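Local coordinates for protein putative beta-glucosidase (Bifidobacterium adolescentis, PDB 5WAB) that hydrolyses beta-glucosidic linkages as a glycoside hydrolase family 3 enzyme, and may also remove the terminal arabinopyranosyl unit of ginsenoside Rb2, at residues Gly24-Leu29 and Ser231-Asp236; Met197-Arg202 and Val206-Asn211; Ala241-Gly246 and Asp275-Gly280; Gly142-Ser145 and Gly149-Leu152. All blocks are in the same frame, centred on the assembly; numbering follows the deposited sequence.

Contact 1 of 4, residues Gly24-Leu29 and Ser231-Asp236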
loop_
_atom_site.group_PDB
_atom_site.type_symbol
_atom_site.label_atom_id
_atom_site.label_comp_id
_atom_site.label_asym_id
_atom_site.label_seq_id
_atom_site.Cartn_x
_atom_site.Cartn_y
_atom_site.Cartn_z
ATOM N N GLY A 24 13.836 4.135 25.410
ATOM C CA GLY A 24 14.896 4.852 26.101
ATOM C C GLY A 24 14.943 6.315 25.705
ATOM O O GLY A 24 15.022 7.200 26.560
ATOM N N ASP A 25 14.902 6.589 24.406
ATOM C CA ASP A 25 14.680 7.944 23.910
ATOM C C ASP A 25 13.719 7.835 22.729
ATOM O O ASP A 25 13.056 6.811 22.535
ATOM C CB ASP A 25 16.009 8.642 23.575
ATOM C CG ASP A 25 16.769 7.980 22.434
ATOM O OD1 ASP A 25 16.275 7.000 21.844
ATOM O OD2 ASP A 25 17.885 8.452 22.130
ATOM N N ALA A 26 13.645 8.892 21.919
ATOM C CA ALA A 26 12.704 8.922 20.806
ATOM C C ALA A 26 13.041 7.927 19.703
ATOM O O ALA A 26 12.249 7.784 18.766
ATOM C CB ALA A 26 12.636 10.332 20.210
ATOM N N TRP A 27 14.193 7.251 19.773
ATOM C CA TRP A 27 14.598 6.366 18.688
ATOM C C TRP A 27 15.210 5.059 19.168
ATOM O O TRP A 27 15.795 4.334 18.351
ATOM C CB TRP A 27 15.568 7.082 17.752
ATOM C CG TRP A 27 14.938 8.273 17.130
ATOM C CD1 TRP A 27 13.945 8.278 16.198
ATOM C CD2 TRP A 27 15.231 9.642 17.416
ATOM N NE1 TRP A 27 13.607 9.572 15.876
ATOM C CE2 TRP A 27 14.385 10.427 16.611
ATOM C CE3 TRP A 27 16.134 10.281 18.271
ATOM C CZ2 TRP A 27 14.415 11.820 16.634
ATOM C CZ3 TRP A 27 16.163 11.662 18.293
ATOM C CH2 TRP A 27 15.309 12.417 17.481
ATOM N N HIS A 28 15.102 4.740 20.454
ATOM C CA HIS A 28 15.661 3.518 21.002
ATOM C C HIS A 28 14.660 2.877 21.948
ATOM O O HIS A 28 13.925 3.564 22.659
ATOM C CB HIS A 28 16.975 3.769 21.747
ATOM C CG HIS A 28 18.076 4.275 20.872
ATOM N ND1 HIS A 28 18.156 5.584 20.451
ATOM C CD2 HIS A 28 19.132 3.634 20.315
ATOM C CE1 HIS A 28 19.225 5.732 19.689
ATOM N NE2 HIS A 28 19.834 4.565 19.590
ATOM N N LEU A 29 14.654 1.548 21.955
ATOM C CA LEU A 29 13.939 0.808 22.974
ATOM C C LEU A 29 14.572 1.085 24.341
ATOM O O LEU A 29 15.667 1.646 24.445
ATOM C CB LEU A 29 13.971 -0.685 22.653
ATOM C CG LEU A 29 13.489 -1.118 21.265
ATOM C CD1 LEU A 29 13.735 -2.610 21.060
ATOM C CD2 LEU A 29 12.023 -0.788 21.054
ATOM N N SER A 231 3.005 2.760 20.060
ATOM C CA SER A 231 2.222 3.913 19.666
ATOM C C SER A 231 2.957 4.697 18.587
ATOM O O SER A 231 4.184 4.637 18.463
ATOM C CB SER A 231 1.970 4.824 20.861
ATOM O OG SER A 231 3.180 5.474 21.218
ATOM N N ASP A 232 2.189 5.440 17.802
ATOM C CA ASP A 232 2.782 6.505 17.019
ATOM C C ASP A 232 3.270 7.608 17.957
ATOM O O ASP A 232 2.854 7.709 19.116
ATOM C CB ASP A 232 1.778 7.044 16.000
ATOM C CG ASP A 232 2.444 7.537 14.730
ATOM O OD1 ASP A 232 3.631 7.926 14.790
ATOM O OD2 ASP A 232 1.788 7.524 13.667
ATOM N N TRP A 233 4.153 8.455 17.440
ATOM C CA TRP A 233 4.876 9.387 18.295
ATOM C C TRP A 233 3.914 10.422 18.861
ATOM O O TRP A 233 3.456 11.324 18.150
ATOM C CB TRP A 233 6.019 10.039 17.523
ATOM C CG TRP A 233 7.315 9.256 17.568
ATOM C CD1 TRP A 233 8.544 9.745 17.917
ATOM C CD2 TRP A 233 7.509 7.861 17.288
ATOM N NE1 TRP A 233 9.485 8.750 17.857
ATOM C CE2 TRP A 233 8.877 7.584 17.478
ATOM C CE3 TRP A 233 6.662 6.824 16.886
ATOM C CZ2 TRP A 233 9.416 6.322 17.280
ATOM C CZ3 TRP A 233 7.198 5.567 16.698
ATOM C CH2 TRP A 233 8.564 5.329 16.889
ATOM N N GLY A 234 3.600 10.276 20.147
ATOM C CA GLY A 234 2.633 11.110 20.818
ATOM C C GLY A 234 1.247 10.517 20.921
ATOM O O GLY A 234 0.369 11.152 21.515
ATOM N N ALA A 235 1.022 9.322 20.360
ATOM C CA ALA A 235 -0.313 8.733 20.330
ATOM C C ALA A 235 -0.746 8.149 21.669
ATOM O O ALA A 235 -1.937 7.882 21.853
ATOM C CB ALA A 235 -0.387 7.646 19.258
ATOM N N ASP A 236 0.184 7.939 22.598
ATOM C CA ASP A 236 -0.131 7.404 23.918
ATOM C C ASP A 236 -0.502 8.576 24.818
ATOM O O ASP A 236 0.361 9.376 25.195
ATOM C CB ASP A 236 1.055 6.619 24.474
ATOM C CG ASP A 236 0.710 5.837 25.732
ATOM O OD1 ASP A 236 -0.288 6.175 26.412
ATOM O OD2 ASP A 236 1.451 4.879 26.046
#

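Contact 2 of 4, residues Met197-Arg202 and Val206-Asn211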
loop_
_atom_site.group_PDB
_atom_site.type_symbol
_atom_site.label_atom_id
_atom_site.label_comp_id
_atom_site.label_asym_id
_atom_site.label_seq_id
_atom_site.Cartn_x
_atom_site.Cartn_y
_atom_site.Cartn_z
ATOM N N MET A 197 2.515 -0.671 14.838
ATOM C CA MET A 197 2.328 0.708 15.274
ATOM C C MET A 197 0.855 1.072 15.171
ATOM O O MET A 197 0.257 0.952 14.097
ATOM C CB MET A 197 3.158 1.679 14.439
ATOM C CG MET A 197 2.999 3.130 14.882
ATOM S SD MET A 197 4.052 4.286 13.985
ATOM C CE MET A 197 5.585 3.362 13.915
ATOM N N CYS A 198 0.279 1.525 16.277
ATOM C CA CYS A 198 -1.105 1.962 16.260
ATOM C C CYS A 198 -1.197 3.374 15.689
ATOM O O CYS A 198 -0.211 4.113 15.629
ATOM C CB CYS A 198 -1.705 1.921 17.667
ATOM S SG CYS A 198 -1.327 3.381 18.666
ATOM N N SER A 199 -2.403 3.748 15.276
ATOM C CA SER A 199 -2.645 5.040 14.653
ATOM C C SER A 199 -2.948 6.110 15.702
ATOM O O SER A 199 -3.276 5.815 16.853
ATOM C CB SER A 199 -3.799 4.945 13.655
ATOM O OG SER A 199 -4.987 4.524 14.302
ATOM N N TYR A 200 -2.845 7.373 15.275
ATOM C CA TYR A 200 -3.169 8.493 16.153
ATOM C C TYR A 200 -4.663 8.620 16.395
ATOM O O TYR A 200 -5.074 9.100 17.458
ATOM C CB TYR A 200 -2.677 9.812 15.555
ATOM C CG TYR A 200 -1.200 10.100 15.659
ATOM C CD1 TYR A 200 -0.615 10.394 16.883
ATOM C CD2 TYR A 200 -0.398 10.127 14.525
ATOM C CE1 TYR A 200 0.733 10.682 16.976
ATOM C CE2 TYR A 200 0.945 10.415 14.607
ATOM C CZ TYR A 200 1.508 10.689 15.834
ATOM O OH TYR A 200 2.852 10.974 15.917
ATOM N N ASN A 201 -5.486 8.240 15.420
ATOM C CA ASN A 201 -6.879 8.647 15.434
ATOM C C ASN A 201 -7.695 7.767 16.370
ATOM O O ASN A 201 -7.239 6.731 16.858
ATOM C CB ASN A 201 -7.474 8.587 14.032
ATOM C CG ASN A 201 -7.383 7.200 13.420
ATOM O OD1 ASN A 201 -6.337 6.802 12.906
ATOM N ND2 ASN A 201 -8.482 6.456 13.480
ATOM N N ARG A 202 -8.931 8.194 16.596
ATOM C CA ARG A 202 -9.921 7.400 17.300
ATOM C C ARG A 202 -10.755 6.617 16.296
ATOM O O ARG A 202 -10.931 7.033 15.146
ATOM C CB ARG A 202 -10.844 8.289 18.142
ATOM C CG ARG A 202 -10.185 9.029 19.296
ATOM C CD ARG A 202 -11.197 9.919 20.015
ATOM N NE ARG A 202 -11.658 11.001 19.154
ATOM C CZ ARG A 202 -12.795 11.673 19.324
ATOM N NH1 ARG A 202 -13.613 11.379 20.325
ATOM N NH2 ARG A 202 -13.122 12.642 18.480
ATOM N N VAL A 206 -12.688 5.934 20.430
ATOM C CA VAL A 206 -11.579 5.388 21.202
ATOM C C VAL A 206 -10.294 5.544 20.394
ATOM O O VAL A 206 -10.202 5.045 19.266
ATOM C CB VAL A 206 -11.820 3.918 21.579
ATOM C CG1 VAL A 206 -10.684 3.406 22.436
ATOM C CG2 VAL A 206 -13.144 3.773 22.317
ATOM N N HIS A 207 -9.305 6.225 20.975
ATOM C CA HIS A 207 -7.983 6.295 20.366
ATOM C C HIS A 207 -7.400 4.891 20.251
ATOM O O HIS A 207 -7.593 4.048 21.131
ATOM C CB HIS A 207 -7.050 7.170 21.202
ATOM C CG HIS A 207 -7.138 8.633 20.891
ATOM N ND1 HIS A 207 -6.726 9.170 19.690
ATOM C CD2 HIS A 207 -7.585 9.674 21.633
ATOM C CE1 HIS A 207 -6.916 10.477 19.705
ATOM N NE2 HIS A 207 -7.439 10.808 20.872
ATOM N N SER A 208 -6.679 4.639 19.158
ATOM C CA SER A 208 -6.168 3.292 18.929
ATOM C C SER A 208 -5.203 2.863 20.029
ATOM O O SER A 208 -5.175 1.684 20.402
ATOM C CB SER A 208 -5.496 3.208 17.556
ATOM O OG SER A 208 -6.397 3.576 16.515
ATOM N N ALA A 209 -4.421 3.800 20.573
ATOM C CA ALA A 209 -3.452 3.467 21.610
ATOM C C ALA A 209 -4.112 2.978 22.887
ATOM O O ALA A 209 -3.439 2.384 23.735
ATOM C CB ALA A 209 -2.579 4.687 21.914
ATOM N N GLN A 210 -5.421 3.170 23.002
ATOM C CA GLN A 210 -6.200 2.942 24.209
ATOM C C GLN A 210 -7.329 1.949 23.962
ATOM O O GLN A 210 -8.163 1.731 24.845
ATOM C CB GLN A 210 -6.745 4.298 24.662
ATOM C CG GLN A 210 -7.334 4.417 26.035
ATOM C CD GLN A 210 -7.600 5.866 26.363
ATOM O OE1 GLN A 210 -6.824 6.735 25.985
ATOM N NE2 GLN A 210 -8.706 6.139 27.037
ATOM N N ASN A 211 -7.364 1.340 22.782
ATOM C CA ASN A 211 -8.495 0.545 22.314
ATOM C C ASN A 211 -8.196 -0.923 22.606
ATOM O O ASN A 211 -7.496 -1.588 21.838
ATOM C CB ASN A 211 -8.721 0.793 20.825
ATOM C CG ASN A 211 -10.090 0.350 20.348
ATOM O OD1 ASN A 211 -10.714 -0.537 20.936
ATOM N ND2 ASN A 211 -10.553 0.952 19.255
HETATM O O HOH W 1 -4.404 6.542 19.443
#

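Contact 3 of 4, residues Ala241-Gly246 and Asp275-Gly280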
loop_
_atom_site.group_PDB
_atom_site.type_symbol
_atom_site.label_atom_id
_atom_site.label_comp_id
_atom_site.label_asym_id
_atom_site.label_seq_id
_atom_site.Cartn_x
_atom_site.Cartn_y
_atom_site.Cartn_z
ATOM N N ALA A 241 -4.021 3.465 30.769
ATOM C CA ALA A 241 -5.066 2.975 29.875
ATOM C C ALA A 241 -4.475 2.278 28.657
ATOM O O ALA A 241 -4.970 1.225 28.236
ATOM C CB ALA A 241 -5.975 4.124 29.449
ATOM N N SER A 242 -3.407 2.841 28.085
ATOM C CA SER A 242 -2.785 2.225 26.916
ATOM C C SER A 242 -2.207 0.857 27.251
ATOM O O SER A 242 -2.380 -0.099 26.488
ATOM C CB SER A 242 -1.698 3.139 26.346
ATOM O OG SER A 242 -2.254 4.344 25.847
ATOM N N LEU A 243 -1.511 0.745 28.385
ATOM C CA LEU A 243 -0.932 -0.538 28.757
ATOM C C LEU A 243 -2.013 -1.590 28.957
ATOM O O LEU A 243 -1.862 -2.737 28.518
ATOM C CB LEU A 243 -0.100 -0.399 30.030
ATOM C CG LEU A 243 0.806 -1.608 30.267
ATOM C CD1 LEU A 243 2.175 -1.390 29.627
ATOM C CD2 LEU A 243 0.923 -1.938 31.738
ATOM N N ASN A 244 -3.117 -1.216 29.612
ATOM C CA ASN A 244 -4.206 -2.161 29.824
ATOM C C ASN A 244 -4.880 -2.537 28.516
ATOM O O ASN A 244 -5.416 -3.642 28.394
ATOM C CB ASN A 244 -5.225 -1.584 30.804
ATOM C CG ASN A 244 -4.765 -1.679 32.249
ATOM O OD1 ASN A 244 -3.963 -2.545 32.600
ATOM N ND2 ASN A 244 -5.271 -0.786 33.095
ATOM N N ALA A 245 -4.858 -1.649 27.526
ATOM C CA ALA A 245 -5.462 -1.971 26.241
ATOM C C ALA A 245 -4.614 -2.944 25.435
ATOM O O ALA A 245 -5.143 -3.605 24.534
ATOM C CB ALA A 245 -5.696 -0.693 25.432
ATOM N N GLY A 246 -3.320 -3.047 25.733
ATOM C CA GLY A 246 -2.447 -3.945 25.005
ATOM C C GLY A 246 -1.311 -3.255 24.276
ATOM O O GLY A 246 -0.618 -3.875 23.464
ATOM N N ASP A 275 3.460 -7.922 33.186
ATOM C CA ASP A 275 4.393 -8.976 32.803
ATOM C C ASP A 275 4.240 -9.335 31.330
ATOM O O ASP A 275 5.239 -9.475 30.618
ATOM C CB ASP A 275 4.197 -10.200 33.698
ATOM C CG ASP A 275 4.890 -10.051 35.045
ATOM O OD1 ASP A 275 5.568 -9.024 35.248
ATOM O OD2 ASP A 275 4.742 -10.942 35.910
ATOM N N ARG A 276 3.001 -9.460 30.848
ATOM C CA ARG A 276 2.780 -9.767 29.435
ATOM C C ARG A 276 3.333 -8.661 28.544
ATOM O O ARG A 276 4.053 -8.930 27.575
ATOM C CB ARG A 276 1.288 -9.980 29.170
ATOM C CG ARG A 276 0.793 -11.379 29.492
ATOM C CD ARG A 276 -0.690 -11.554 29.208
ATOM N NE ARG A 276 -1.486 -10.694 30.083
ATOM C CZ ARG A 276 -2.784 -10.849 30.332
ATOM N NH1 ARG A 276 -3.459 -11.849 29.777
ATOM N NH2 ARG A 276 -3.411 -10.003 31.141
ATOM N N MET A 277 3.023 -7.406 28.874
ATOM C CA MET A 277 3.475 -6.283 28.059
ATOM C C MET A 277 4.990 -6.146 28.068
ATOM O O MET A 277 5.603 -5.939 27.015
ATOM C CB MET A 277 2.816 -4.995 28.553
ATOM C CG MET A 277 1.326 -4.914 28.275
ATOM S SD MET A 277 0.976 -4.831 26.497
ATOM C CE MET A 277 0.541 -6.521 26.100
ATOM N N ALA A 278 5.615 -6.272 29.247
ATOM C CA ALA A 278 7.062 -6.099 29.356
ATOM C C ALA A 278 7.818 -7.296 28.795
ATOM O O ALA A 278 8.884 -7.133 28.191
ATOM C CB ALA A 278 7.452 -5.862 30.816
ATOM N N GLN A 279 7.299 -8.509 29.003
ATOM C CA GLN A 279 7.957 -9.689 28.453
ATOM C C GLN A 279 7.993 -9.634 26.935
ATOM O O GLN A 279 8.983 -10.041 26.315
ATOM C CB GLN A 279 7.248 -10.961 28.922
ATOM C CG GLN A 279 7.837 -12.253 28.368
ATOM C CD GLN A 279 9.289 -12.455 28.759
ATOM O OE1 GLN A 279 9.684 -12.215 29.901
ATOM N NE2 GLN A 279 10.095 -12.898 27.805
ATOM N N GLY A 280 6.931 -9.117 26.322
ATOM C CA GLY A 280 6.941 -8.948 24.881
ATOM C C GLY A 280 8.090 -8.078 24.417
ATOM O O GLY A 280 8.719 -8.358 23.394
#

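Contact 4 of 4, residues Gly142-Ser145 and Gly149-Leu152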
loop_
_atom_site.group_PDB
_atom_site.type_symbol
_atom_site.label_atom_id
_atom_site.label_comp_id
_atom_site.label_asym_id
_atom_site.label_seq_id
_atom_site.Cartn_x
_atom_site.Cartn_y
_atom_site.Cartn_z
ATOM N N GLY A 142 10.197 -10.296 4.088
ATOM C CA GLY A 142 11.534 -10.077 3.570
ATOM C C GLY A 142 12.490 -9.541 4.617
ATOM O O GLY A 142 13.595 -10.062 4.783
ATOM N N VAL A 143 12.089 -8.481 5.324
ATOM C CA VAL A 143 12.973 -7.878 6.321
ATOM C C VAL A 143 13.271 -8.873 7.437
ATOM O O VAL A 143 14.432 -9.102 7.799
ATOM C CB VAL A 143 12.356 -6.585 6.881
ATOM C CG1 VAL A 143 13.178 -6.061 8.056
ATOM C CG2 VAL A 143 12.229 -5.528 5.803
ATOM N N GLN A 144 12.226 -9.498 7.979
ATOM C CA GLN A 144 12.408 -10.374 9.125
ATOM C C GLN A 144 13.105 -11.679 8.751
ATOM O O GLN A 144 13.646 -12.357 9.636
ATOM C CB GLN A 144 11.050 -10.630 9.788
ATOM C CG GLN A 144 10.384 -9.341 10.305
ATOM C CD GLN A 144 9.147 -9.589 11.164
ATOM O OE1 GLN A 144 8.606 -8.664 11.775
ATOM N NE2 GLN A 144 8.707 -10.839 11.222
ATOM N N SER A 145 13.152 -12.027 7.460
ATOM C CA SER A 145 13.930 -13.188 7.047
ATOM C C SER A 145 15.417 -12.985 7.291
ATOM O O SER A 145 16.174 -13.960 7.275
ATOM C CB SER A 145 13.693 -13.512 5.568
ATOM O OG SER A 145 14.288 -12.547 4.717
ATOM N N GLY A 149 13.386 -6.615 12.686
ATOM C CA GLY A 149 11.961 -6.428 12.853
ATOM C C GLY A 149 11.387 -5.346 11.953
ATOM O O GLY A 149 12.079 -4.435 11.504
ATOM N N THR A 150 10.089 -5.459 11.691
ATOM C CA THR A 150 9.307 -4.450 10.983
ATOM C C THR A 150 8.248 -3.894 11.923
ATOM O O THR A 150 8.127 -4.313 13.073
ATOM C CB THR A 150 8.636 -5.016 9.727
ATOM O OG1 THR A 150 7.651 -5.984 10.103
ATOM C CG2 THR A 150 9.649 -5.660 8.820
ATOM N N SER A 151 7.460 -2.951 11.412
ATOM C CA SER A 151 6.383 -2.335 12.189
ATOM C C SER A 151 5.193 -2.076 11.258
ATOM O O SER A 151 5.094 -1.016 10.632
ATOM C CB SER A 151 6.877 -1.062 12.865
ATOM O OG SER A 151 5.983 -0.636 13.875
ATOM N N LEU A 152 4.304 -3.065 11.154
ATOM C CA LEU A 152 3.044 -2.887 10.443
ATOM C C LEU A 152 2.322 -1.670 10.999
ATOM O O LEU A 152 1.972 -1.638 12.179
ATOM C CB LEU A 152 2.189 -4.145 10.597
ATOM C CG LEU A 152 0.996 -4.321 9.662
ATOM C CD1 LEU A 152 1.460 -4.263 8.217
ATOM C CD2 LEU A 152 0.300 -5.643 9.959
#

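Contact 1 of 4, residues Gly24-Leu29 and Ser231-Asp236
Trp233 reaches across to Ala26 with the pyrrole edge of its indole, and NE1 gives a hydrogen bond to Ala26 O at 3.1 Å. The bond is bent, 143° at the hydrogen, yet the acceptor lies close to the ring plane and the N-H arrives on a lone pair of the carbonyl. Van der Waals contact adds little: Ala26 CB stands 4.2 Å from NE1, while its methyl also sits over the centre of the Trp27 ring. Replacing Trp233 by a phenylalanine would probably leave Ala26 O without its N-H donor and open a gap against Ala26 and Ile42. The Ser-Asp-Trp run at 231-233 follows strand 228-230 and matches the family 3 sequence in which relatives carry their nucleophilic aspartate; a glycerol about 4 Å from the Trp233 side chain is consistent with a sugar pocket. Polar bonds inside each loop hold the partners in shape. Asp25 OD1 takes Trp27 N at 2.9 Å, from well above the carboxylate plane, which makes an Asx turn, and His28 ND1 at 2.7 Å on its syn side. On the other side of the contact, Trp233 N bonds to Asp232 OD1 at 2.8 Å, and a type II turn from Asp232 to Ala235 is closed by Ala235 N on Asp232 O, with Gly234 taking the positive phi (97°).

Contact 2 of 4, residues Met197-Arg202 and Val206-Asn211
Arg202 lays its CG over the face of the His207 imidazole, 3.4 Å from the ring centroid and only 5° off the normal, a CH-pi contact. Beyond CG the chain bends at chi3 (-66°), which carries the guanidinium past the ring; NE then bonds to Arg166 O. One hydrogen bond fixes the turn of the same imidazole: ND1 donates to Tyr200 O at 2.8 Å, the acceptor near the ring plane; the ring of His237 adds an edge-to-face contact. The backbones form a short, weakly bonded beta hairpin between strands 202-203 and 206-207, with Arg202 and His207 an antiparallel non-hydrogen-bonded pair, and Arg202 CA makes a CA-H...O contact of 3.1 Å with Val206 O. This hairpin follows barrel strand 195-198 and leads into helix 212-222, whose N-cap is Asn211. Ser208 binds the loop just past strand 195-198 by both main chain and side chain. Its N donates to Asn201 O at 3.2 Å, and its OG shares a hydrogen bond of 2.8 Å with Ser199 OG, a buried hydroxyl that also reaches Ala156 O. One water bridges the segments, donating to Ser199 O at 2.9 Å and accepting from Ala209 N. An apolar contact forms at Cys198, whose chi1 of 83° places SG between the backbone N and the carbonyl carbon, resting it on Ala209 CB at 3.7 Å.

Contact 3 of 4, residues Ala241-Gly246 and Asp275-Gly280
Met277 lays its side chain alongside Leu243 and on across the backbone of Gly246. Both partners belong to the TIM-barrel-type N-terminal domain of family 3: the end of helix 239-245, which follows strand 228-230, rests here against the first half of the long helix 271-292. The Leu243 and Met277 side chains run side by side, heading opposite ways. Leu243 CD1 touches Met277 CB at 3.8 Å, and its CG lies 3.9 Å from Met277 CG. The leucine gets there with CG anti to the backbone N (chi1 -165°), a torsion that swings its branch off the helix toward the neighbour, where Ile269 and Leu274 also meet it. The methionine chain bends at both chi2 and chi3, so that after passing the leucine it folds over the chain where it leaves the shorter helix. No hydrogen bond links the two segments; all three touching residues are buried, and polar backbone atoms find partners beyond them, Leu243 O with Gln273 NE2, Gly246 O with Arg220 NH1 and Met277 O with Asn248 ND2. The short helix stops in a Schellman motif. Gly246, at a phi of 118°, turns its N back to Leu243 O at 3.2 Å and, more weakly, to Ser242 O; a side chain here would run into the carbonyl oxygen of Ala245. The Gly246 backbone itself meets the methionine: Met277 SD lies 3.6 Å from Gly246 C, and the terminal CE ends 3.9 Å from Gly246 O.

Contact 4 of 4, residues Gly142-Ser145 and Gly149-Leu152
Gln144 leans over Thr150 with an extended side chain, at about a right angle to the threonine. From CB the chain leaves with CG anti to its own carbonyl carbon (chi1 -61°), a torsion that turns it toward the strand. CG meets the threonine methyl, CG2, at 4.0 Å and passes nearly as close to Thr150 N. CD lies beside the hydroxyl, and OE1 at the tip receives a weak hydrogen bond from Thr150 OG1 at 3.3 Å. The amide's stronger partners lie outside the segments: OE1 also accepts from Trp194 N, and NE2 donates to Gln192 O, in the loop before strand 195-198. Next to it, Val143 points toward the strand. Its CB stands 3.5 Å from Thr150 CG2 and its CG1 3.6 Å from the same methyl; Val143 also touches Ala94 of helix 83-99 and Ile105 of strand 102-106. Thr150 turns its hydroxyl to the glutamine amide, and its methyl lies closest to the valine. The contact closes a beta-alpha-beta unit of the barrel, in which strand 102-106 runs through helix 129-144 into the neighbouring parallel strand 149-155. Within 142-145, Ser145 OG folds back onto Gly142 O at 2.6 Å. An alanine in place of Gln144 is likely to leave Trp194 N and Gln192 O without their side-chain mates and the Thr150 hydroxyl without its acceptor. Across the contact itself the polar link is slight, so helix and strand meet mainly through methyl groups, and the amide works chiefly as a tie to the loop ahead of the next strand.

In the fold
All four contacts lie in or against the TIM-barrel-type N-terminal domain. Contact 1 joins the loop before strand 41-44 to the loop after strand 228-230, the two outermost strands of the five-stranded parallel sheet, and so spans its ends; contacts 4 and 2 are nested within that loop of chain, and contact 3 follows. Contacts 4 and 2 share neighbouring strands 149-155 and 195-198, joined by Met197 N on Leu152 O, though their centres are 22 Å apart. Contacts 1, 2 and 3 cluster with centres 14 to 15 Å apart: Asp232 packs against Tyr200, and Ser242 ties helix 239-245 to Asp236. Barrel core, probable sugar site and outer helices are thereby connected.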